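Local coordinates for protein L-hydantoinase (Arthrobacter aurescens, PDB 1GKR) that hydrolyses the ring of hydantoins, aryl-substituted ones in preference to alkyl, as a homotetrameric cyclic amidase with two zinc ions in each subunit, at residues 65-69 against 96-100; 88-94 against 119-125; 428-433 against 444-448. All coordinates share one frame; numbering follows the deposited sequence.

Interaction 1 (65-69 against 96-100); sequences DMDLK and TFPPT
Asp-67 and Phe-97 bring two loops of the metal-dependent hydrolase barrel together, their CA atoms 5.7 Å apart. Both segments follow barrel strands: 65-69 comes after strand 51-62 and leads to helix 75-85, whereas the loop 96-100 comes after strand 87-92 and leads to helix 103-116. One backbone bond joins them, from Asp-67 N to Phe-97 O at 3.0 Å, and it is weak, bent to 132° at the hydrogen. Met-66 CB and Asp-67 CB also pack against that oxygen. Leu-68 meets the root of the phenylalanine and not its ring: CD1 lies 3.9 Å from Phe-97 CB. The ring itself swings past the aspartate because Phe-97 CG stands anti to the backbone N (chi1 -169°), and the carboxylate plane is turned 50° from it. A cis peptide bond leads from Phe-97 into Pro-98. Deeper in, Thr-96 OG1 is hydrogen-bonded to Ile-64 O, while helix 103-116 packs on Met-66 and Thr-96 through Lys-109. Within its own loop Asp-65 accepts the Met-66 N-H on OD2, from above the carboxylate plane, and OD2 also forms a salt bridge with Arg-116. Asp-67 OD2 ends 3.8 Å from both Phe-97 CD2 and Pro-98 CD.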
loop_
_atom_site.group_PDB
_atom_site.type_symbol
_atom_site.label_atom_id
_atom_site.label_comp_id
_atom_site.label_asym_id
_atom_site.label_seq_id
_atom_site.Cartn_x
_atom_site.Cartn_y
_atom_site.Cartn_z
ATOM N N ASP A 65 -23.687 33.716 -17.104
ATOM C CA ASP A 65 -24.197 35.082 -17.241
ATOM C C ASP A 65 -23.216 36.008 -17.963
ATOM O O ASP A 65 -22.527 35.598 -18.900
ATOM C CB ASP A 65 -24.522 35.655 -15.853
ATOM C CG ASP A 65 -25.587 36.762 -15.886
ATOM O OD1 ASP A 65 -26.790 36.435 -16.012
ATOM O OD2 ASP A 65 -25.220 37.956 -15.775
ATOM N N MET A 66 -23.164 37.261 -17.519
ATOM C CA MET A 66 -22.290 38.272 -18.108
ATOM C C MET A 66 -22.545 38.446 -19.606
ATOM O O MET A 66 -23.687 38.323 -20.052
ATOM C CB MET A 66 -20.830 37.924 -17.832
ATOM C CG MET A 66 -20.553 37.734 -16.348
ATOM S SD MET A 66 -21.166 39.110 -15.317
ATOM C CE MET A 66 -19.678 40.141 -15.239
ATOM N N ASP A 67 -21.505 38.722 -20.385
ATOM C CA ASP A 67 -21.690 38.939 -21.822
ATOM C C ASP A 67 -22.334 37.785 -22.578
ATOM O O ASP A 67 -22.774 37.943 -23.716
ATOM C CB ASP A 67 -20.357 39.301 -22.497
ATOM C CG ASP A 67 -19.829 40.661 -22.067
ATOM O OD1 ASP A 67 -20.531 41.371 -21.302
ATOM O OD2 ASP A 67 -18.708 41.018 -22.494
ATOM N N LEU A 68 -22.409 36.627 -21.945
ATOM C CA LEU A 68 -22.998 35.470 -22.594
ATOM C C LEU A 68 -24.334 35.099 -21.975
ATOM O O LEU A 68 -24.844 34.002 -22.204
ATOM C CB LEU A 68 -22.043 34.279 -22.470
ATOM C CG LEU A 68 -20.604 34.508 -22.935
ATOM C CD1 LEU A 68 -19.782 33.261 -22.643
ATOM C CD2 LEU A 68 -20.586 34.849 -24.430
ATOM N N LYS A 69 -24.913 36.007 -21.206
ATOM C CA LYS A 69 -26.156 35.682 -20.540
ATOM C C LYS A 69 -27.297 35.198 -21.433
ATOM O O LYS A 69 -28.083 34.357 -21.015
ATOM C CB LYS A 69 -26.613 36.847 -19.662
ATOM C CG LYS A 69 -27.223 38.014 -20.387
ATOM C CD LYS A 69 -27.358 39.215 -19.443
ATOM C CE LYS A 69 -26.000 39.855 -19.183
ATOM N NZ LYS A 69 -26.070 40.980 -18.208
ATOM N N THR A 96 -16.611 32.254 -17.829
ATOM C CA THR A 96 -17.611 33.097 -18.464
ATOM C C THR A 96 -16.857 34.130 -19.276
ATOM O O THR A 96 -15.636 34.071 -19.355
ATOM C CB THR A 96 -18.516 33.809 -17.396
ATOM O OG1 THR A 96 -19.437 34.675 -18.058
ATOM C CG2 THR A 96 -17.694 34.632 -16.430
ATOM N N PHE A 97 -17.573 35.051 -19.910
ATOM C CA PHE A 97 -16.887 36.093 -20.647
ATOM C C PHE A 97 -17.463 37.441 -20.292
ATOM O O PHE A 97 -18.673 37.652 -20.386
ATOM C CB PHE A 97 -16.980 35.918 -22.152
ATOM C CG PHE A 97 -16.059 36.842 -22.894
ATOM C CD1 PHE A 97 -14.714 36.508 -23.073
ATOM C CD2 PHE A 97 -16.503 38.090 -23.332
ATOM C CE1 PHE A 97 -13.822 37.409 -23.674
ATOM C CE2 PHE A 97 -15.625 38.998 -23.932
ATOM C CZ PHE A 97 -14.282 38.657 -24.103
ATOM N N PRO A 98 -16.603 38.368 -19.847
ATOM C CA PRO A 98 -15.167 38.114 -19.699
ATOM C C PRO A 98 -14.878 37.125 -18.565
ATOM O O PRO A 98 -15.661 36.990 -17.625
ATOM C CB PRO A 98 -14.610 39.500 -19.414
ATOM C CG PRO A 98 -15.710 40.130 -18.632
ATOM C CD PRO A 98 -16.946 39.728 -19.401
ATOM N N PRO A 99 -13.742 36.423 -18.641
ATOM C CA PRO A 99 -13.326 35.440 -17.639
ATOM C C PRO A 99 -13.118 36.113 -16.303
ATOM O O PRO A 99 -12.547 37.194 -16.249
ATOM C CB PRO A 99 -12.005 34.921 -18.192
ATOM C CG PRO A 99 -12.121 35.157 -19.644
ATOM C CD PRO A 99 -12.737 36.516 -19.704
ATOM N N THR A 100 -13.565 35.481 -15.224
ATOM C CA THR A 100 -13.371 36.076 -13.913
ATOM C C THR A 100 -11.942 35.768 -13.452
ATOM O O THR A 100 -11.734 35.057 -12.475
ATOM C CB THR A 100 -14.378 35.529 -12.893
ATOM O OG1 THR A 100 -15.686 35.490 -13.478
ATOM C CG2 THR A 100 -14.411 36.431 -11.671
#

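Interaction 2 (88-94 against 119-125); sequences TTIIEMP and VDFALYG
Strands 87-92 and 120-123, with helix 103-116 between them in the chain, form a beta-alpha-beta unit of the TIM-like barrel of this amidohydrolase. The axes of segments 88-92 and 120-123 run in the same direction, 24° apart and 4.5 Å at closest approach, and a ladder of five backbone bonds ties them, starting with Asp-120 N to Thr-88 O and ending with Tyr-124 N to Glu-92 O; the shortest is Ala-122 N to Ile-90 O at 2.8 Å. Ile-91 CG2 packs on Ala-122 CB on one face of the sheet. On the other, Ile-90 CG1 meets Phe-121 CB and Leu-123 CD2 touches Glu-92 CB.

Farther along, the Tyr-124 ring takes Met-93 CE over one face, 3.5 Å from the centroid in a CH-pi contact, with SD more oblique at 4.3 Å from that centroid. The bent methionine chain, CG beside the backbone N (chi1 -60°), runs alongside the tyrosine and points the same way. Glu-92 O sits at the ring edge, 3.2 Å from CD2, and Ile-91 CG2 comes in obliquely. Tyr-124 OH is hydrogen-bonded to Glu-59 O. With the ring and hydroxyl cut back to an alanine here, the Met-93 methyl is likely to lose its aromatic face and Glu-59 O its hydroxyl partner. Because Met-93 also touches the zinc ligands His-60 and His-62, this packing is consistent with Tyr-124 limiting the motion of a second-shell methionine.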
loop_
_atom_site.group_PDB
_atom_site.type_symbol
_atom_site.label_atom_id
_atom_site.label_comp_id
_atom_site.label_asym_id
_atom_site.label_seq_id
_atom_site.Cartn_x
_atom_site.Cartn_y
_atom_site.Cartn_z
ATOM N N THR A 88 -29.846 26.988 -1.446
ATOM C CA THR A 88 -29.863 28.345 -0.918
ATOM C C THR A 88 -28.602 29.180 -1.124
ATOM O O THR A 88 -28.651 30.403 -1.034
ATOM C CB THR A 88 -30.232 28.307 0.551
ATOM O OG1 THR A 88 -29.359 27.396 1.229
ATOM C CG2 THR A 88 -31.680 27.831 0.700
ATOM N N THR A 89 -27.457 28.548 -1.339
ATOM C CA THR A 89 -26.279 29.345 -1.653
ATOM C C THR A 89 -25.438 28.609 -2.697
ATOM O O THR A 89 -25.252 27.385 -2.636
ATOM C CB THR A 89 -25.415 29.774 -0.408
ATOM O OG1 THR A 89 -24.154 29.114 -0.447
ATOM C CG2 THR A 89 -26.108 29.498 0.877
ATOM N N ILE A 90 -24.988 29.371 -3.691
ATOM C CA ILE A 90 -24.202 28.838 -4.786
ATOM C C ILE A 90 -22.846 29.525 -4.832
ATOM O O ILE A 90 -22.665 30.623 -4.297
ATOM C CB ILE A 90 -24.899 29.098 -6.155
ATOM C CG1 ILE A 90 -24.956 30.604 -6.432
ATOM C CG2 ILE A 90 -26.312 28.554 -6.149
ATOM C CD1 ILE A 90 -25.500 30.956 -7.780
ATOM N N ILE A 91 -21.888 28.866 -5.467
ATOM C CA ILE A 91 -20.583 29.455 -5.638
ATOM C C ILE A 91 -20.370 29.394 -7.151
ATOM O O ILE A 91 -20.183 28.313 -7.693
ATOM C CB ILE A 91 -19.520 28.653 -4.876
ATOM C CG1 ILE A 91 -20.036 28.330 -3.469
ATOM C CG2 ILE A 91 -18.259 29.484 -4.721
ATOM C CD1 ILE A 91 -18.988 27.724 -2.541
ATOM N N GLU A 92 -20.449 30.548 -7.825
ATOM C CA GLU A 92 -20.290 30.637 -9.288
ATOM C C GLU A 92 -18.869 30.423 -9.728
ATOM O O GLU A 92 -17.967 31.081 -9.208
ATOM C CB GLU A 92 -20.690 32.016 -9.805
ATOM C CG GLU A 92 -21.946 32.056 -10.633
ATOM C CD GLU A 92 -21.847 31.325 -11.952
ATOM O OE1 GLU A 92 -21.053 31.728 -12.841
ATOM O OE2 GLU A 92 -22.591 30.340 -12.088
ATOM N N MET A 93 -18.673 29.526 -10.692
ATOM C CA MET A 93 -17.339 29.267 -11.222
ATOM C C MET A 93 -16.940 30.503 -12.037
ATOM O O MET A 93 -17.785 31.335 -12.373
ATOM C CB MET A 93 -17.347 28.025 -12.105
ATOM C CG MET A 93 -17.783 26.765 -11.389
ATOM S SD MET A 93 -16.446 25.774 -10.661
ATOM C CE MET A 93 -15.197 27.002 -10.401
ATOM N N PRO A 94 -15.654 30.630 -12.391
ATOM C CA PRO A 94 -15.256 31.810 -13.150
ATOM C C PRO A 94 -15.174 31.609 -14.646
ATOM O O PRO A 94 -14.495 32.368 -15.321
ATOM C CB PRO A 94 -13.902 32.124 -12.551
ATOM C CG PRO A 94 -13.311 30.744 -12.436
ATOM C CD PRO A 94 -14.469 29.847 -12.000
ATOM N N VAL A 119 -30.868 33.737 -4.739
ATOM C CA VAL A 119 -30.418 32.949 -3.594
ATOM C C VAL A 119 -29.042 33.530 -3.245
ATOM O O VAL A 119 -28.497 34.315 -4.013
ATOM C CB VAL A 119 -30.331 31.447 -3.924
ATOM C CG1 VAL A 119 -31.726 30.913 -4.245
ATOM C CG2 VAL A 119 -29.392 31.214 -5.083
ATOM N N ASP A 120 -28.478 33.187 -2.097
ATOM C CA ASP A 120 -27.185 33.770 -1.744
ATOM C C ASP A 120 -26.041 33.170 -2.564
ATOM O O ASP A 120 -26.178 32.082 -3.140
ATOM C CB ASP A 120 -26.935 33.628 -0.236
ATOM C CG ASP A 120 -27.756 34.627 0.595
ATOM O OD1 ASP A 120 -28.516 35.438 0.017
ATOM O OD2 ASP A 120 -27.636 34.605 1.835
ATOM N N PHE A 121 -24.908 33.866 -2.609
ATOM C CA PHE A 121 -23.805 33.388 -3.418
ATOM C C PHE A 121 -22.413 33.750 -2.924
ATOM O O PHE A 121 -22.218 34.729 -2.205
ATOM C CB PHE A 121 -23.955 33.954 -4.827
ATOM C CG PHE A 121 -23.865 35.462 -4.871
ATOM C CD1 PHE A 121 -24.931 36.251 -4.450
ATOM C CD2 PHE A 121 -22.680 36.092 -5.258
ATOM C CE1 PHE A 121 -24.821 37.653 -4.407
ATOM C CE2 PHE A 121 -22.562 37.491 -5.218
ATOM C CZ PHE A 121 -23.633 38.269 -4.790
ATOM N N ALA A 122 -21.447 32.950 -3.357
ATOM C CA ALA A 122 -20.042 33.153 -3.060
ATOM C C ALA A 122 -19.392 33.089 -4.445
ATOM O O ALA A 122 -19.981 32.538 -5.381
ATOM C CB ALA A 122 -19.519 32.032 -2.181
ATOM N N LEU A 123 -18.186 33.624 -4.588
ATOM C CA LEU A 123 -17.542 33.607 -5.888
ATOM C C LEU A 123 -16.149 33.026 -5.962
ATOM O O LEU A 123 -15.338 33.174 -5.051
ATOM C CB LEU A 123 -17.493 35.015 -6.451
ATOM C CG LEU A 123 -18.845 35.631 -6.753
ATOM C CD1 LEU A 123 -18.633 37.059 -7.166
ATOM C CD2 LEU A 123 -19.535 34.853 -7.855
ATOM N N TYR A 124 -15.893 32.371 -7.087
ATOM C CA TYR A 124 -14.604 31.777 -7.403
ATOM C C TYR A 124 -13.868 32.794 -8.250
ATOM O O TYR A 124 -14.480 33.637 -8.902
ATOM C CB TYR A 124 -14.763 30.566 -8.306
ATOM C CG TYR A 124 -15.077 29.274 -7.642
ATOM C CD1 TYR A 124 -14.087 28.567 -6.958
ATOM C CD2 TYR A 124 -16.351 28.704 -7.763
ATOM C CE1 TYR A 124 -14.352 27.317 -6.423
ATOM C CE2 TYR A 124 -16.629 27.458 -7.230
ATOM C CZ TYR A 124 -15.625 26.769 -6.564
ATOM O OH TYR A 124 -15.878 25.528 -6.045
ATOM N N GLY A 125 -12.551 32.686 -8.252
ATOM C CA GLY A 125 -11.738 33.532 -9.090
ATOM C C GLY A 125 -11.151 32.490 -10.025
ATOM O O GLY A 125 -11.272 31.289 -9.767
HETATM O O HOH W 1 -17.055 33.519 -10.249
#

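Interaction 3 (428-433 against 444-448); sequences VRGTVV and GFGQF
Arg-429 reaches across to 444-448 with its guanidinium group between Phe-445 and Gln-447. NH2 lies 3.5 Å above one face of the Phe-445 ring, displaced toward the rim, and CZ is 4.6 Å from the centroid, an off-centre cation-pi contact. Gln-447 CG lies over the centre of a guanidinium face. The edge of the group is used as well: NH2 gives a weak bond to Phe-445 O at 3.1 Å, and a water accepts from NH1 while donating to that same carbonyl.

Around the aromatic ring the contacts are oblique, Val-433 CG1 and Val-428 CG2 both touching CE2, and Thr-431 OG1 coming 3.6 Å from CZ. The Phe-445 side chain extends directly away from its own N (chi1 171°), which carries the ring over to these side chains. A type I' turn from Val-428 to Thr-431 links strands 418-428 and 431-435 in a beta hairpin, and it projects the arginine toward the C-terminal loop.

Farther out, Asp-120 forms a salt bridge with Arg-429 NE and takes the Gln-447 N-H, while Asp-388 accepts the Arg-429 backbone N-H. A carboxylate, a carbonyl, a water and an aromatic face surround the guanidinium; they would probably offset its charge and limit its rotation.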
loop_
_atom_site.group_PDB
_atom_site.type_symbol
_atom_site.label_atom_id
_atom_site.label_comp_id
_atom_site.label_asym_id
_atom_site.label_seq_id
_atom_site.Cartn_x
_atom_site.Cartn_y
_atom_site.Cartn_z
ATOM N N VAL A 428 -34.207 31.459 2.884
ATOM C CA VAL A 428 -32.842 31.876 3.130
ATOM C C VAL A 428 -32.913 33.116 4.007
ATOM O O VAL A 428 -33.739 34.007 3.778
ATOM C CB VAL A 428 -32.025 32.123 1.815
ATOM C CG1 VAL A 428 -32.846 31.747 0.629
ATOM C CG2 VAL A 428 -31.516 33.553 1.751
ATOM N N ARG A 429 -32.064 33.131 5.036
ATOM C CA ARG A 429 -32.001 34.218 5.997
ATOM C C ARG A 429 -33.376 34.603 6.554
ATOM O O ARG A 429 -33.745 35.782 6.636
ATOM C CB ARG A 429 -31.287 35.418 5.380
ATOM C CG ARG A 429 -29.791 35.220 5.328
ATOM C CD ARG A 429 -29.075 36.343 4.598
ATOM N NE ARG A 429 -29.375 36.341 3.171
ATOM C CZ ARG A 429 -30.258 37.144 2.590
ATOM N NH1 ARG A 429 -30.929 38.024 3.314
ATOM N NH2 ARG A 429 -30.478 37.058 1.284
ATOM N N GLY A 430 -34.134 33.584 6.934
ATOM C CA GLY A 430 -35.434 33.822 7.517
ATOM C C GLY A 430 -36.590 34.188 6.604
ATOM O O GLY A 430 -37.688 34.430 7.105
ATOM N N THR A 431 -36.401 34.253 5.291
ATOM C CA THR A 431 -37.560 34.593 4.480
ATOM C C THR A 431 -37.853 33.519 3.426
ATOM O O THR A 431 -36.940 32.960 2.811
ATOM C CB THR A 431 -37.427 36.035 3.864
ATOM O OG1 THR A 431 -37.275 35.953 2.447
ATOM C CG2 THR A 431 -36.242 36.791 4.474
ATOM N N VAL A 432 -39.130 33.191 3.253
ATOM C CA VAL A 432 -39.503 32.157 2.297
ATOM C C VAL A 432 -39.274 32.646 0.880
ATOM O O VAL A 432 -39.927 33.590 0.438
ATOM C CB VAL A 432 -40.978 31.755 2.451
ATOM C CG1 VAL A 432 -41.311 30.614 1.491
ATOM C CG2 VAL A 432 -41.244 31.332 3.874
ATOM N N VAL A 433 -38.341 32.011 0.171
ATOM C CA VAL A 433 -38.041 32.414 -1.200
ATOM C C VAL A 433 -38.768 31.525 -2.190
ATOM O O VAL A 433 -38.988 31.906 -3.330
ATOM C CB VAL A 433 -36.529 32.358 -1.513
ATOM C CG1 VAL A 433 -35.759 33.317 -0.608
ATOM C CG2 VAL A 433 -36.035 30.951 -1.356
ATOM N N GLY A 444 -32.196 40.163 -6.883
ATOM C CA GLY A 444 -31.319 41.000 -6.091
ATOM C C GLY A 444 -31.396 40.648 -4.622
ATOM O O GLY A 444 -30.575 41.102 -3.816
ATOM N N PHE A 445 -32.390 39.841 -4.266
ATOM C CA PHE A 445 -32.560 39.418 -2.888
ATOM C C PHE A 445 -31.301 38.720 -2.353
ATOM O O PHE A 445 -30.969 38.853 -1.168
ATOM C CB PHE A 445 -33.748 38.468 -2.776
ATOM C CG PHE A 445 -33.866 37.811 -1.436
ATOM C CD1 PHE A 445 -34.305 38.531 -0.328
ATOM C CD2 PHE A 445 -33.494 36.480 -1.267
ATOM C CE1 PHE A 445 -34.371 37.934 0.935
ATOM C CE2 PHE A 445 -33.555 35.876 -0.011
ATOM C CZ PHE A 445 -33.994 36.606 1.090
ATOM N N GLY A 446 -30.612 37.981 -3.228
ATOM C CA GLY A 446 -29.406 37.268 -2.843
ATOM C C GLY A 446 -28.259 38.144 -2.362
ATOM O O GLY A 446 -27.972 39.199 -2.933
ATOM N N GLN A 447 -27.595 37.698 -1.301
ATOM C CA GLN A 447 -26.472 38.425 -0.734
ATOM C C GLN A 447 -25.174 37.691 -1.033
ATOM O O GLN A 447 -25.149 36.473 -1.217
ATOM C CB GLN A 447 -26.582 38.506 0.780
ATOM C CG GLN A 447 -27.924 38.871 1.307
ATOM C CD GLN A 447 -28.080 40.349 1.453
ATOM O OE1 GLN A 447 -28.157 41.077 0.460
ATOM N NE2 GLN A 447 -28.119 40.818 2.701
ATOM N N PHE A 448 -24.095 38.457 -1.050
ATOM C CA PHE A 448 -22.765 37.944 -1.277
ATOM C C PHE A 448 -22.342 37.312 0.048
ATOM O O PHE A 448 -22.584 37.887 1.107
ATOM C CB PHE A 448 -21.861 39.123 -1.608
ATOM C CG PHE A 448 -20.420 38.772 -1.755
ATOM C CD1 PHE A 448 -19.994 37.931 -2.774
ATOM C CD2 PHE A 448 -19.475 39.320 -0.902
ATOM C CE1 PHE A 448 -18.637 37.645 -2.943
ATOM C CE2 PHE A 448 -18.116 39.041 -1.061
ATOM C CZ PHE A 448 -17.696 38.204 -2.082
HETATM O O HOH W 2 -31.891 40.307 1.360
#

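How the interactions relate
Along the chain, interactions 1 and 2 interleave: segment 65-69 comes first, then 88-94, 96-100 and 119-125, and interaction 3 follows much later. The centres of interactions 1 and 2 are about 14 Å apart, and the two meet where Thr-100 N probably bonds to Pro-94 O; helix 103-116 packs on both. The centres of interactions 2 and 3 are likewise about 14 Å apart, and the two are joined at Asp-120, at the start of strand 120-123. Interactions 1 and 3, about 24 Å apart between centres, do not touch. The barrel strands of interaction 2 therefore span the distance from the C-terminal hairpin and tail at one end to the loops that follow the barrel strands near the zinc site.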